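Arginase (Glaciozyma antarctica, PDB 5YNL) probably hydrolyses L-arginine to L-ornithine and urea, as a cold-adapted member of the arginase family from a psychrophilic yeast. Local coordinates at residues G59-P64 / T148-G153; I82-L87 / V348-V353; R137-A142 / F166-E171; S156-T161 / D328-N333; C173-D178 / I281-D286. All blocks are in the same frame, centred on the assembly; numbering follows the deposited sequence.

Interaction 1 of 5, residues G59-P64 / T148-G153; sequences GIVGCP and TVTLGG
Gly59-Cys63 and Thr148-Gly152 lie side by side as parallel strands, their axes 4.5 Å apart at closest approach and inclined by 18°. The hydrogen bonds alternate in direction: Val149 N reaches Gly59 O, Val61 N reaches Val149 O, Leu151 N reaches Val61 O, Cys63 N reaches Leu151 O, and Gly153 N closes the series on Cys63 O. Val61, Cys63, Val149 and Leu151 thus use both N-H and carbonyl across this seam. The bond from Cys63 N to Leu151 O is 3.0 Å long. A CA-H...O contact lies beside it, Gly62 CA being 3.3 Å from Leu151 O.

Val61 divides its two methyls between the threonines of the other strand. Its CG1 meets Thr148 CG2 at 3.7 Å, and its CG2 meets Thr150 CG2 at 3.5 Å. In Thr150 the methyl is turned anti to the backbone N (chi1 of OG1 -46°), which sets CG2 3.3 Å from Val61 O and leaves OG1 to hydrogen-bond with Thr161 OG1. Val61, Cys63, Thr148 and Thr150 all touch helix 124-142. On the reverse face Ile60 CG1 approaches Val149 CB loosely at 4.5 Å, and both Ile60 and Leu151 pack on helix 86-92.

Five backbone bonds satisfy the N-H and carbonyl groups that face the seam, while methyl contacts fill the space beside them. The chemistry is that of a parallel strand pair inside the sheet: both threonines present methyls to the neighbouring strand, and Thr150 gives its oxygen to Thr161 of helix 158-168.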
# COMPACT_ATOMS: atom_id res chain seq x y z
N GLY A 59 7.60 12.04 0.39
CA GLY A 59 7.65 11.96 -1.06
C GLY A 59 6.25 11.72 -1.58
O GLY A 59 5.50 10.90 -1.04
N ILE A 60 5.88 12.44 -2.63
CA ILE A 60 4.54 12.29 -3.16
C ILE A 60 4.59 11.87 -4.62
O ILE A 60 5.13 12.60 -5.46
CB ILE A 60 3.71 13.58 -2.98
CG1 ILE A 60 3.38 13.79 -1.49
CG2 ILE A 60 2.41 13.52 -3.79
CD1 ILE A 60 2.58 15.01 -1.21
N VAL A 61 4.05 10.68 -4.91
CA VAL A 61 3.93 10.27 -6.31
C VAL A 61 2.49 9.88 -6.64
O VAL A 61 1.91 8.96 -6.05
CB VAL A 61 5.00 9.19 -6.76
CG1 VAL A 61 6.19 9.11 -5.78
CG2 VAL A 61 4.40 7.83 -6.99
N GLY A 62 1.89 10.63 -7.57
CA GLY A 62 0.54 10.33 -8.00
C GLY A 62 0.57 9.60 -9.32
O GLY A 62 1.37 9.93 -10.20
N CYS A 63 -0.29 8.60 -9.46
CA CYS A 63 -0.47 7.91 -10.73
C CYS A 63 -1.95 7.59 -10.99
O CYS A 63 -2.51 6.67 -10.39
CB CYS A 63 0.36 6.64 -10.79
SG CYS A 63 -0.16 5.51 -12.12
N PRO A 64 -2.57 8.34 -11.91
CA PRO A 64 -4.01 8.28 -12.20
C PRO A 64 -4.45 7.04 -12.99
O PRO A 64 -5.55 7.06 -13.54
CB PRO A 64 -4.25 9.52 -13.08
CG PRO A 64 -2.99 10.33 -13.02
CD PRO A 64 -1.89 9.37 -12.72
N THR A 148 7.55 7.69 1.12
CA THR A 148 6.90 7.87 -0.18
C THR A 148 5.40 7.60 -0.10
O THR A 148 4.96 6.46 0.14
CB THR A 148 7.50 6.96 -1.24
OG1 THR A 148 8.93 7.01 -1.14
CG2 THR A 148 7.04 7.37 -2.64
N VAL A 149 4.61 8.65 -0.28
CA VAL A 149 3.16 8.52 -0.31
C VAL A 149 2.73 8.33 -1.76
O VAL A 149 2.79 9.28 -2.55
CB VAL A 149 2.46 9.78 0.30
CG1 VAL A 149 0.94 9.61 0.28
CG2 VAL A 149 2.95 10.04 1.73
N THR A 150 2.32 7.12 -2.14
CA THR A 150 1.82 6.92 -3.49
C THR A 150 0.31 7.05 -3.52
O THR A 150 -0.43 6.30 -2.84
CB THR A 150 2.23 5.59 -4.14
OG1 THR A 150 3.63 5.36 -3.93
CG2 THR A 150 1.96 5.64 -5.63
N LEU A 151 -0.14 8.04 -4.30
CA LEU A 151 -1.55 8.33 -4.47
C LEU A 151 -1.96 7.66 -5.75
O LEU A 151 -1.55 8.07 -6.84
CB LEU A 151 -1.79 9.84 -4.55
CG LEU A 151 -1.42 10.56 -3.26
CD1 LEU A 151 -1.82 12.04 -3.32
CD2 LEU A 151 -2.06 9.86 -2.04
N GLY A 152 -2.78 6.62 -5.62
CA GLY A 152 -3.08 5.86 -6.80
C GLY A 152 -4.49 5.86 -7.33
O GLY A 152 -5.49 6.27 -6.69
N GLY A 153 -4.54 5.41 -8.58
CA GLY A 153 -5.69 4.72 -9.07
C GLY A 153 -5.50 3.29 -8.62
O GLY A 153 -5.55 2.97 -7.43

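Interaction 2 of 5, residues I82-L87 / V348-V353; sequences IESGLL and VGRSLV
Ser84 OG is approached by Arg350 NH1 in a weak hydrogen bond of 3.4 Å, and it also bonds to Leu81 O one helical turn back. The serine carbonyl comes at the guanidinium differently: Ser84 O stands 3.3 Å above one face, offset toward the rim, and its angle to NH1 is too poor for a bond. The cationic end has stronger partners nearby, since NE forms a salt bridge with Asp89 and NH1 one with Asp347.

A bend at chi3 of Arg350 (86°) turns the guanidinium against Ser84 while the start of the chain stays alongside Leu86. There Leu86 CD1 meets Arg350 CG at 3.6 Å, the two side chains sliding past one another in opposite senses. The same methyl meets Val353 CG1 at 3.6 Å, this pair crossing at about a right angle. With its CG swung anti to the backbone N (chi1 176°), Leu86 brings CD1 to both partners.

Between Ser84 and Leu86 the chain turns sharply at Gly85, whose phi of 109° ends helix 77-83 in a Schellman motif; the same glycine is the N-cap of helix 86-92. The whole is a Schellman motif followed directly by an N-cap, joining helices 77-83 and 86-92 and packed, through arginine and aliphatic contacts, on helix 345-356, the last helix of this arginase-fold chain.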
# COMPACT_ATOMS: atom_id res chain seq x y z
N ILE A 82 -4.86 16.05 -4.05
CA ILE A 82 -3.77 17.01 -4.12
C ILE A 82 -4.32 18.44 -4.14
O ILE A 82 -3.76 19.34 -3.49
CB ILE A 82 -2.88 16.73 -5.34
CG1 ILE A 82 -1.86 15.64 -5.00
CG2 ILE A 82 -2.17 17.98 -5.78
CD1 ILE A 82 -1.22 14.95 -6.21
N GLU A 83 -5.41 18.63 -4.89
CA GLU A 83 -6.11 19.90 -4.94
C GLU A 83 -6.75 20.25 -3.59
O GLU A 83 -6.95 21.43 -3.30
CB GLU A 83 -7.23 19.82 -5.99
CG GLU A 83 -6.82 19.70 -7.44
CD GLU A 83 -8.04 19.59 -8.35
OE1 GLU A 83 -9.06 20.30 -8.12
OE2 GLU A 83 -8.01 18.77 -9.29
N SER A 84 -7.08 19.23 -2.80
CA SER A 84 -7.91 19.39 -1.60
C SER A 84 -7.16 19.87 -0.36
O SER A 84 -7.77 20.11 0.68
CB SER A 84 -8.67 18.09 -1.25
OG SER A 84 -7.80 17.09 -0.74
N GLY A 85 -5.84 20.02 -0.44
CA GLY A 85 -5.07 20.55 0.67
C GLY A 85 -4.21 19.50 1.36
O GLY A 85 -3.63 19.77 2.41
N LEU A 86 -4.10 18.32 0.76
CA LEU A 86 -3.26 17.28 1.34
C LEU A 86 -1.82 17.77 1.59
O LEU A 86 -1.21 17.46 2.63
CB LEU A 86 -3.21 16.06 0.43
CG LEU A 86 -2.25 15.01 0.99
CD1 LEU A 86 -2.86 14.44 2.25
CD2 LEU A 86 -1.91 13.93 -0.04
N LEU A 87 -1.29 18.53 0.63
CA LEU A 87 0.08 19.01 0.71
C LEU A 87 0.26 19.90 1.94
O LEU A 87 1.22 19.73 2.70
CB LEU A 87 0.47 19.77 -0.58
CG LEU A 87 1.19 18.98 -1.67
CD1 LEU A 87 0.45 17.71 -2.03
CD2 LEU A 87 1.35 19.83 -2.89
N VAL A 348 -11.55 11.29 2.95
CA VAL A 348 -11.18 10.07 3.65
C VAL A 348 -9.70 9.79 3.40
O VAL A 348 -8.95 9.54 4.34
CB VAL A 348 -12.02 8.87 3.21
CG1 VAL A 348 -11.36 7.58 3.59
CG2 VAL A 348 -13.40 8.94 3.81
N GLY A 349 -9.30 9.84 2.13
CA GLY A 349 -7.91 9.57 1.75
C GLY A 349 -7.00 10.53 2.48
O GLY A 349 -5.98 10.15 3.04
N ARG A 350 -7.40 11.79 2.51
CA ARG A 350 -6.63 12.82 3.19
C ARG A 350 -6.44 12.53 4.68
O ARG A 350 -5.35 12.66 5.22
CB ARG A 350 -7.29 14.18 3.02
CG ARG A 350 -6.27 15.26 3.00
CD ARG A 350 -6.84 16.53 2.41
NE ARG A 350 -7.52 17.31 3.43
CZ ARG A 350 -8.73 17.81 3.29
NH1 ARG A 350 -9.39 17.63 2.16
NH2 ARG A 350 -9.27 18.51 4.29
N SER A 351 -7.53 12.16 5.33
CA SER A 351 -7.49 11.81 6.73
C SER A 351 -6.50 10.65 6.98
O SER A 351 -5.71 10.76 7.91
CB SER A 351 -8.90 11.47 7.23
OG SER A 351 -9.01 11.74 8.62
N LEU A 352 -6.53 9.60 6.16
CA LEU A 352 -5.68 8.44 6.39
C LEU A 352 -4.21 8.81 6.17
O LEU A 352 -3.31 8.29 6.86
CB LEU A 352 -6.04 7.26 5.49
CG LEU A 352 -7.44 6.63 5.49
CD1 LEU A 352 -7.56 5.60 4.34
CD2 LEU A 352 -7.76 5.94 6.86
N VAL A 353 -3.95 9.70 5.21
CA VAL A 353 -2.57 10.13 4.97
C VAL A 353 -2.04 10.83 6.21
O VAL A 353 -1.02 10.42 6.76
CB VAL A 353 -2.42 11.04 3.70
CG1 VAL A 353 -1.04 11.67 3.66
CG2 VAL A 353 -2.65 10.24 2.42

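Interaction 3 of 5, residues R137-A142 / F166-E171; sequences RVYAHA and FKAYPE
Tyr139, Ala168 and Lys167 bury the most surface here, with the phenol ring of Tyr139 as the common partner. Ala168 CB approaches Tyr139 CE1 to 3.6 Å, while Ala168 CA lies in the ring plane at its edge. Lys167 CG comes within 3.5 Å of Tyr139 CD1, so alanine and lysine meet the same CD1-CE1 side of the ring. Tyr139 is extended toward them, its CG turned anti to the backbone N (chi1 178°).

Lys167 then folds back. Successive bends at chi2, chi3 and chi4 curl the chain round the tyrosine, and NZ ends 4.4 Å from the ring centroid, 34° off the normal. This is an off-centre cation-pi contact, displaced toward the root of the side chain, as the separation of 3.8 Å between Lys167 NZ and Tyr139 CB indicates. Taken as whole side chains, the two cross at about a right angle.

Ala142, one turn along from Tyr139, completes the join: its CB is 3.7 Å from Ala168 CB, and at this point the CA atoms of Ala142 and Ala168 come to 6.1 Å. The two small methyls allow this close approach. Beyond Ala168, Tyr169 leaves the helix. On the inner side Val138 packs on Thr161 and Thr165, so helices 124-142 and 158-168 lie together over the sheet face that carries Thr148 and Thr150.

No hydrogen bond spans the two segments. Cohesion comes from dispersion between small methyls, ring and lysine methylenes, to which the ammonium probably adds a modest electrostatic attraction for the ring at the exposed side of the contact.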
# COMPACT_ATOMS: atom_id res chain seq x y z
N ARG A 137 10.13 6.20 -9.53
CA ARG A 137 9.88 7.45 -8.80
C ARG A 137 9.83 7.19 -7.30
O ARG A 137 10.32 7.98 -6.49
CB ARG A 137 8.58 8.11 -9.27
CG ARG A 137 8.55 8.43 -10.76
CD ARG A 137 7.11 8.48 -11.29
NE ARG A 137 6.33 9.59 -10.74
CZ ARG A 137 5.02 9.75 -10.93
NH1 ARG A 137 4.39 10.79 -10.39
NH2 ARG A 137 4.34 8.86 -11.64
N VAL A 138 9.24 6.05 -6.95
CA VAL A 138 9.15 5.62 -5.56
C VAL A 138 10.54 5.37 -4.99
O VAL A 138 10.84 5.81 -3.87
CB VAL A 138 8.25 4.37 -5.44
CG1 VAL A 138 8.43 3.70 -4.10
CG2 VAL A 138 6.79 4.76 -5.67
N TYR A 139 11.40 4.70 -5.75
CA TYR A 139 12.77 4.47 -5.29
C TYR A 139 13.53 5.77 -5.09
O TYR A 139 14.23 5.94 -4.09
CB TYR A 139 13.57 3.54 -6.21
CG TYR A 139 14.98 3.38 -5.70
CD1 TYR A 139 15.25 2.60 -4.59
CD2 TYR A 139 16.04 4.04 -6.31
CE1 TYR A 139 16.54 2.46 -4.10
CE2 TYR A 139 17.34 3.91 -5.83
CZ TYR A 139 17.58 3.12 -4.73
OH TYR A 139 18.86 2.99 -4.25
N ALA A 140 13.37 6.69 -6.05
CA ALA A 140 13.99 8.02 -5.98
C ALA A 140 13.72 8.65 -4.62
O ALA A 140 14.64 9.04 -3.91
CB ALA A 140 13.45 8.90 -7.09
N HIS A 141 12.44 8.76 -4.27
CA HIS A 141 12.05 9.20 -2.93
C HIS A 141 12.58 8.25 -1.84
O HIS A 141 13.14 8.70 -0.85
CB HIS A 141 10.53 9.36 -2.85
CG HIS A 141 10.00 10.44 -3.74
ND1 HIS A 141 9.91 11.75 -3.34
CD2 HIS A 141 9.55 10.40 -5.02
CE1 HIS A 141 9.41 12.48 -4.33
NE2 HIS A 141 9.19 11.68 -5.36
N ALA A 142 12.38 6.94 -2.03
CA ALA A 142 12.87 5.94 -1.08
C ALA A 142 14.39 6.05 -0.81
O ALA A 142 14.83 6.06 0.34
CB ALA A 142 12.53 4.54 -1.56
N PHE A 166 11.04 -1.89 -1.62
CA PHE A 166 11.86 -3.04 -1.24
C PHE A 166 13.24 -2.98 -1.85
O PHE A 166 14.18 -3.52 -1.28
CB PHE A 166 11.16 -4.35 -1.63
CG PHE A 166 10.12 -4.79 -0.63
CD1 PHE A 166 8.93 -4.09 -0.50
CD2 PHE A 166 10.34 -5.90 0.17
CE1 PHE A 166 7.96 -4.49 0.41
CE2 PHE A 166 9.38 -6.31 1.08
CZ PHE A 166 8.19 -5.60 1.21
N LYS A 167 13.36 -2.34 -3.00
CA LYS A 167 14.66 -2.09 -3.62
C LYS A 167 15.50 -1.34 -2.61
O LYS A 167 16.66 -1.66 -2.39
CB LYS A 167 14.49 -1.24 -4.88
CG LYS A 167 15.79 -0.73 -5.49
CD LYS A 167 16.01 -1.33 -6.87
CE LYS A 167 14.78 -1.16 -7.73
NZ LYS A 167 14.40 0.28 -7.89
N ALA A 168 14.89 -0.34 -1.99
CA ALA A 168 15.56 0.46 -0.97
C ALA A 168 15.51 -0.21 0.40
O ALA A 168 16.41 -0.04 1.21
CB ALA A 168 14.95 1.83 -0.90
N TYR A 169 14.44 -0.96 0.67
CA TYR A 169 14.35 -1.68 1.93
C TYR A 169 14.06 -3.15 1.67
O TYR A 169 12.90 -3.57 1.66
CB TYR A 169 13.26 -1.09 2.84
CG TYR A 169 13.47 0.37 3.21
CD1 TYR A 169 14.45 0.74 4.11
CD2 TYR A 169 12.66 1.37 2.67
CE1 TYR A 169 14.64 2.07 4.46
CE2 TYR A 169 12.83 2.71 3.01
CZ TYR A 169 13.83 3.06 3.91
OH TYR A 169 14.01 4.38 4.27
N PRO A 170 15.12 -3.94 1.42
CA PRO A 170 14.95 -5.38 1.17
C PRO A 170 14.44 -6.09 2.41
O PRO A 170 13.91 -7.19 2.31
CB PRO A 170 16.38 -5.86 0.88
CG PRO A 170 17.09 -4.64 0.40
CD PRO A 170 16.49 -3.49 1.16
N GLU A 171 14.60 -5.47 3.57
CA GLU A 171 14.11 -6.09 4.79
C GLU A 171 12.76 -5.53 5.24
O GLU A 171 12.37 -5.72 6.40
CB GLU A 171 15.15 -5.98 5.90
CG GLU A 171 16.48 -6.73 5.57
CD GLU A 171 16.26 -8.21 5.32
OE1 GLU A 171 15.22 -8.74 5.77
OE2 GLU A 171 17.11 -8.85 4.68

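Interaction 4 of 5, residues S156-T161 / D328-N333; sequences SLAMGT and DIMEIN
Two first torsions bring Thr161 and Asp328 together from opposite directions: in Thr161 OG1 is swung anti to the backbone N (chi1 -159°), and in Asp328 CG stands anti to the carbonyl carbon (chi1 -49°). Thr161 OG1 donates to Asp328 OD1 on the syn side of the carboxylate, from 33° out of its plane. The modelled separation of OG1 and OD1, 2.5 Å, is very short, so its exact value is doubtful. With Thr150 as its other partner, the hydroxyl sits between a carboxylate and a threonine.

Met330 supplies the apolar half. Its chain bends at chi2, and the terminal methyl is delivered to residues 157-161: CE lies 3.7 Å from Ala158 N and 4.0 Å from Leu157 CB. The same methyl is 4.3 Å from Ala158 CB and 4.2 Å from Thr161 CG2, so one carbon touches three residues of 157-161 through their side chains. Within this segment Leu157 O accepts from both Gly160 N and Thr161 N.

All the touching residues are buried, and polar and apolar contacts lie next to each other over the end of a strand. The contact packs a helix on a central strand of the parallel alpha/beta sheet of the arginase family. Strand 324-330 runs between strands 147-152 and 281-286, with Ile329 bonded through its backbone to Thr150 and Gly152, and Asp328 to Leu283 and Phe285. Helix 158-168 covers the face bearing Asp328 and Met330, flanked by helix 124-142.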
# COMPACT_ATOMS: atom_id res chain seq x y z
N SER A 156 -2.90 -2.48 -8.83
CA SER A 156 -1.81 -3.12 -9.58
C SER A 156 -0.55 -2.26 -9.57
O SER A 156 0.56 -2.77 -9.77
CB SER A 156 -2.22 -3.48 -11.02
OG SER A 156 -2.64 -2.34 -11.77
N LEU A 157 -0.74 -0.96 -9.34
CA LEU A 157 0.38 -0.01 -9.22
C LEU A 157 1.30 -0.38 -8.05
O LEU A 157 2.45 0.09 -7.99
CB LEU A 157 -0.14 1.41 -9.04
CG LEU A 157 -0.55 2.25 -10.24
CD1 LEU A 157 -0.87 1.40 -11.48
CD2 LEU A 157 -1.73 3.12 -9.87
N ALA A 158 0.79 -1.20 -7.13
CA ALA A 158 1.62 -1.73 -6.04
C ALA A 158 2.81 -2.58 -6.54
O ALA A 158 3.76 -2.81 -5.80
CB ALA A 158 0.82 -2.47 -5.00
N MET A 159 2.73 -3.04 -7.78
CA MET A 159 3.88 -3.66 -8.41
C MET A 159 5.04 -2.68 -8.38
O MET A 159 6.17 -3.04 -8.02
CB MET A 159 3.55 -4.05 -9.85
CG MET A 159 3.06 -5.48 -9.98
SD MET A 159 2.90 -6.06 -11.69
CE MET A 159 1.49 -5.07 -12.23
N GLY A 160 4.77 -1.42 -8.72
CA GLY A 160 5.82 -0.42 -8.74
C GLY A 160 6.22 0.05 -7.36
O GLY A 160 7.40 0.03 -6.99
N THR A 161 5.22 0.48 -6.59
CA THR A 161 5.42 1.02 -5.25
C THR A 161 6.21 0.05 -4.35
O THR A 161 7.12 0.47 -3.61
CB THR A 161 4.04 1.39 -4.62
OG1 THR A 161 4.20 2.33 -3.56
CG2 THR A 161 3.38 0.19 -4.08
N ASP A 328 0.84 3.59 0.34
CA ASP A 328 0.01 3.74 -0.85
C ASP A 328 -1.42 4.05 -0.42
O ASP A 328 -1.96 3.40 0.49
CB ASP A 328 -0.05 2.46 -1.67
CG ASP A 328 1.30 1.84 -1.94
OD1 ASP A 328 2.34 2.54 -1.89
OD2 ASP A 328 1.29 0.62 -2.22
N ILE A 329 -2.05 5.00 -1.10
CA ILE A 329 -3.48 5.23 -0.91
C ILE A 329 -4.09 5.02 -2.30
O ILE A 329 -3.99 5.90 -3.17
CB ILE A 329 -3.77 6.67 -0.46
CG1 ILE A 329 -2.97 7.04 0.79
CG2 ILE A 329 -5.28 6.90 -0.29
CD1 ILE A 329 -3.54 6.51 2.10
N MET A 330 -4.70 3.86 -2.52
CA MET A 330 -5.07 3.47 -3.88
C MET A 330 -6.58 3.56 -4.14
O MET A 330 -7.39 3.62 -3.20
CB MET A 330 -4.57 2.05 -4.14
CG MET A 330 -3.06 1.85 -3.96
SD MET A 330 -1.99 2.59 -5.21
CE MET A 330 -0.51 1.59 -5.02
N GLU A 331 -6.96 3.57 -5.41
CA GLU A 331 -8.36 3.55 -5.82
C GLU A 331 -9.24 4.60 -5.14
O GLU A 331 -10.37 4.33 -4.74
CB GLU A 331 -8.96 2.14 -5.69
CG GLU A 331 -8.33 1.14 -6.66
CD GLU A 331 -9.07 -0.19 -6.73
OE1 GLU A 331 -10.33 -0.20 -6.70
OE2 GLU A 331 -8.38 -1.23 -6.84
N ILE A 332 -8.70 5.82 -5.05
CA ILE A 332 -9.34 6.93 -4.36
C ILE A 332 -10.70 7.31 -4.98
O ILE A 332 -11.68 7.45 -4.26
CB ILE A 332 -8.39 8.15 -4.30
CG1 ILE A 332 -7.22 7.86 -3.35
CG2 ILE A 332 -9.14 9.41 -3.88
CD1 ILE A 332 -5.95 8.61 -3.70
N ASN A 333 -10.74 7.46 -6.30
CA ASN A 333 -11.97 7.72 -7.06
C ASN A 333 -12.89 8.85 -6.57
O ASN A 333 -13.70 8.64 -5.68
CB ASN A 333 -12.77 6.42 -7.27
CG ASN A 333 -12.46 5.78 -8.61
OD1 ASN A 333 -12.37 6.46 -9.63
ND2 ASN A 333 -12.30 4.46 -8.61

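Interaction 5 of 5, residues C173-D178 / I281-D286; sequences CLIWVD and IHLSFD
The paired parallel strands Cys173-Val177 and Ile281-Asp286 belong to the interior of the arginase sheet, their axes 4.8 Å apart and inclined by 17°. Backbone bonds alternate between them: His282 N to Cys173 O, Ile175 N to His282 O, Ser284 N to Ile175 O, Val177 N to Ser284 O and Asp286 N to Val177 O. The bond from Ile175 N to His282 O is 2.8 Å.

On the face bearing Ile175, Val177 and Phe285, the methyl of Val177 that lies anti to the backbone N, CG1, sits over the centre of the Phe285 ring, 3.8 Å from its centroid and 13° off the normal, a CH-pi contact. Leu283 CD1 lies against both neighbours of the other strand, 3.7 Å from Ile175 CG2 and 3.8 Å from Val177 CG2. At the N-terminal end of the same face Cys173 SG meets Ile281 CG1 at 3.6 Å. On the opposite face Leu174 CD1 reaches Ser284 CB at 3.9 Å, and Ser284 OG bonds to His155.

At the C-terminal ends Asp178 OD2 and Asp286 OD2 come to 3.4 Å, with carboxylate planes 50° apart. Asp178 is held by His180 N and by His155, Asp286 by Asp288 N. Carboxylates this close would probably suit a cation between them. Aspartates at such strand ends gather the manganese ions in arginases, and this convergence is consistent with that site.

Strand 281-286 has strand 324-330 on its other side, and strand 173-177 has 228-233. Helix 158-168 packs over Trp176 and His282, while helix 254-273 covers Cys173, Ile175 and Ile281 on the reverse face.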
# COMPACT_ATOMS: atom_id res chain seq x y z
N CYS A 173 8.53 -5.07 5.38
CA CYS A 173 7.39 -5.97 5.33
C CYS A 173 6.21 -5.26 4.68
O CYS A 173 6.25 -4.03 4.54
CB CYS A 173 7.04 -6.44 6.74
SG CYS A 173 6.40 -5.16 7.80
N LEU A 174 5.18 -5.98 4.27
CA LEU A 174 4.10 -5.35 3.51
C LEU A 174 2.74 -5.62 4.12
O LEU A 174 2.35 -6.79 4.31
CB LEU A 174 4.12 -5.83 2.06
CG LEU A 174 2.98 -5.49 1.08
CD1 LEU A 174 2.76 -3.99 0.94
CD2 LEU A 174 3.26 -6.11 -0.30
N ILE A 175 2.01 -4.55 4.43
CA ILE A 175 0.66 -4.71 4.95
C ILE A 175 -0.30 -4.24 3.88
O ILE A 175 -0.28 -3.09 3.44
CB ILE A 175 0.46 -3.92 6.25
CG1 ILE A 175 1.40 -4.48 7.31
CG2 ILE A 175 -1.00 -4.01 6.76
CD1 ILE A 175 1.27 -3.76 8.61
N TRP A 176 -1.14 -5.15 3.43
CA TRP A 176 -1.92 -4.91 2.24
C TRP A 176 -3.37 -4.82 2.69
O TRP A 176 -3.92 -5.79 3.24
CB TRP A 176 -1.69 -6.07 1.28
CG TRP A 176 -2.31 -5.96 -0.06
CD1 TRP A 176 -3.63 -6.13 -0.39
CD2 TRP A 176 -1.61 -5.74 -1.29
NE1 TRP A 176 -3.79 -5.99 -1.75
CE2 TRP A 176 -2.57 -5.75 -2.32
CE3 TRP A 176 -0.27 -5.51 -1.61
CZ2 TRP A 176 -2.22 -5.52 -3.66
CZ3 TRP A 176 0.06 -5.29 -2.93
CH2 TRP A 176 -0.90 -5.30 -3.94
N VAL A 177 -3.98 -3.66 2.50
CA VAL A 177 -5.35 -3.45 2.93
C VAL A 177 -6.26 -3.33 1.70
O VAL A 177 -6.16 -2.38 0.91
CB VAL A 177 -5.46 -2.20 3.83
CG1 VAL A 177 -6.93 -2.00 4.29
CG2 VAL A 177 -4.51 -2.33 5.05
N ASP A 178 -7.15 -4.31 1.54
CA ASP A 178 -7.91 -4.46 0.30
C ASP A 178 -8.97 -5.52 0.51
O ASP A 178 -8.81 -6.41 1.36
CB ASP A 178 -6.97 -4.88 -0.85
CG ASP A 178 -7.55 -4.60 -2.23
OD1 ASP A 178 -8.67 -5.06 -2.51
OD2 ASP A 178 -6.88 -3.92 -3.05
N ILE A 281 8.05 -0.66 7.35
CA ILE A 281 6.71 -1.08 6.97
C ILE A 281 6.25 -0.39 5.68
O ILE A 281 6.34 0.85 5.57
CB ILE A 281 5.67 -0.80 8.10
CG1 ILE A 281 5.76 -1.87 9.19
CG2 ILE A 281 4.25 -0.72 7.54
CD1 ILE A 281 5.10 -1.47 10.56
N HIS A 282 5.75 -1.18 4.74
CA HIS A 282 5.09 -0.67 3.56
C HIS A 282 3.59 -0.89 3.76
O HIS A 282 3.12 -2.04 3.79
CB HIS A 282 5.57 -1.39 2.29
CG HIS A 282 5.19 -0.72 1.00
ND1 HIS A 282 4.36 0.38 0.94
CD2 HIS A 282 5.51 -1.01 -0.28
CE1 HIS A 282 4.20 0.75 -0.32
NE2 HIS A 282 4.88 -0.09 -1.08
N LEU A 283 2.85 0.19 3.91
CA LEU A 283 1.39 0.05 4.07
C LEU A 283 0.72 0.40 2.77
O LEU A 283 0.68 1.59 2.37
CB LEU A 283 0.84 0.94 5.20
CG LEU A 283 -0.67 0.93 5.46
CD1 LEU A 283 -1.24 -0.49 5.75
CD2 LEU A 283 -0.96 1.84 6.63
N SER A 284 0.19 -0.62 2.10
CA SER A 284 -0.45 -0.39 0.79
C SER A 284 -1.96 -0.45 0.96
O SER A 284 -2.55 -1.54 1.01
CB SER A 284 0.03 -1.43 -0.22
OG SER A 284 -0.17 -0.95 -1.54
N PHE A 285 -2.57 0.74 1.06
CA PHE A 285 -3.97 0.89 1.47
C PHE A 285 -4.90 1.19 0.28
O PHE A 285 -4.76 2.23 -0.38
CB PHE A 285 -4.10 2.02 2.50
CG PHE A 285 -5.30 1.88 3.40
CD1 PHE A 285 -6.59 1.94 2.88
CD2 PHE A 285 -5.14 1.69 4.75
CE1 PHE A 285 -7.69 1.80 3.73
CE2 PHE A 285 -6.23 1.56 5.58
CZ PHE A 285 -7.51 1.60 5.07
N ASP A 286 -5.86 0.30 0.03
CA ASP A 286 -6.80 0.49 -1.05
C ASP A 286 -8.09 0.90 -0.41
O ASP A 286 -8.60 0.21 0.47
CB ASP A 286 -7.02 -0.79 -1.82
CG ASP A 286 -7.83 -0.58 -3.07
OD1 ASP A 286 -9.01 -0.17 -2.97
OD2 ASP A 286 -7.28 -0.79 -4.18

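From the N terminus, interaction 1 closes the first loop, joining strand 57-63 to strand 147-152. Interaction 2 opens inside that loop, at 82-87, and closes only near the C terminus, so the two cross. Interaction 3 starts at 137-142, crosses interaction 1 and lies wholly within interaction 2. Interaction 4 starts at 156-161, crosses interaction 3 and is nested in interaction 2; interaction 5 is nested inside interaction 4. Interactions 1 and 5 build the parallel sheet, and strand 324-330 of interaction 4 fills the place between their pairs. Interaction 3 joins helices on one face, whereas helices 86-92 and 345-356 of interaction 2 cover the other.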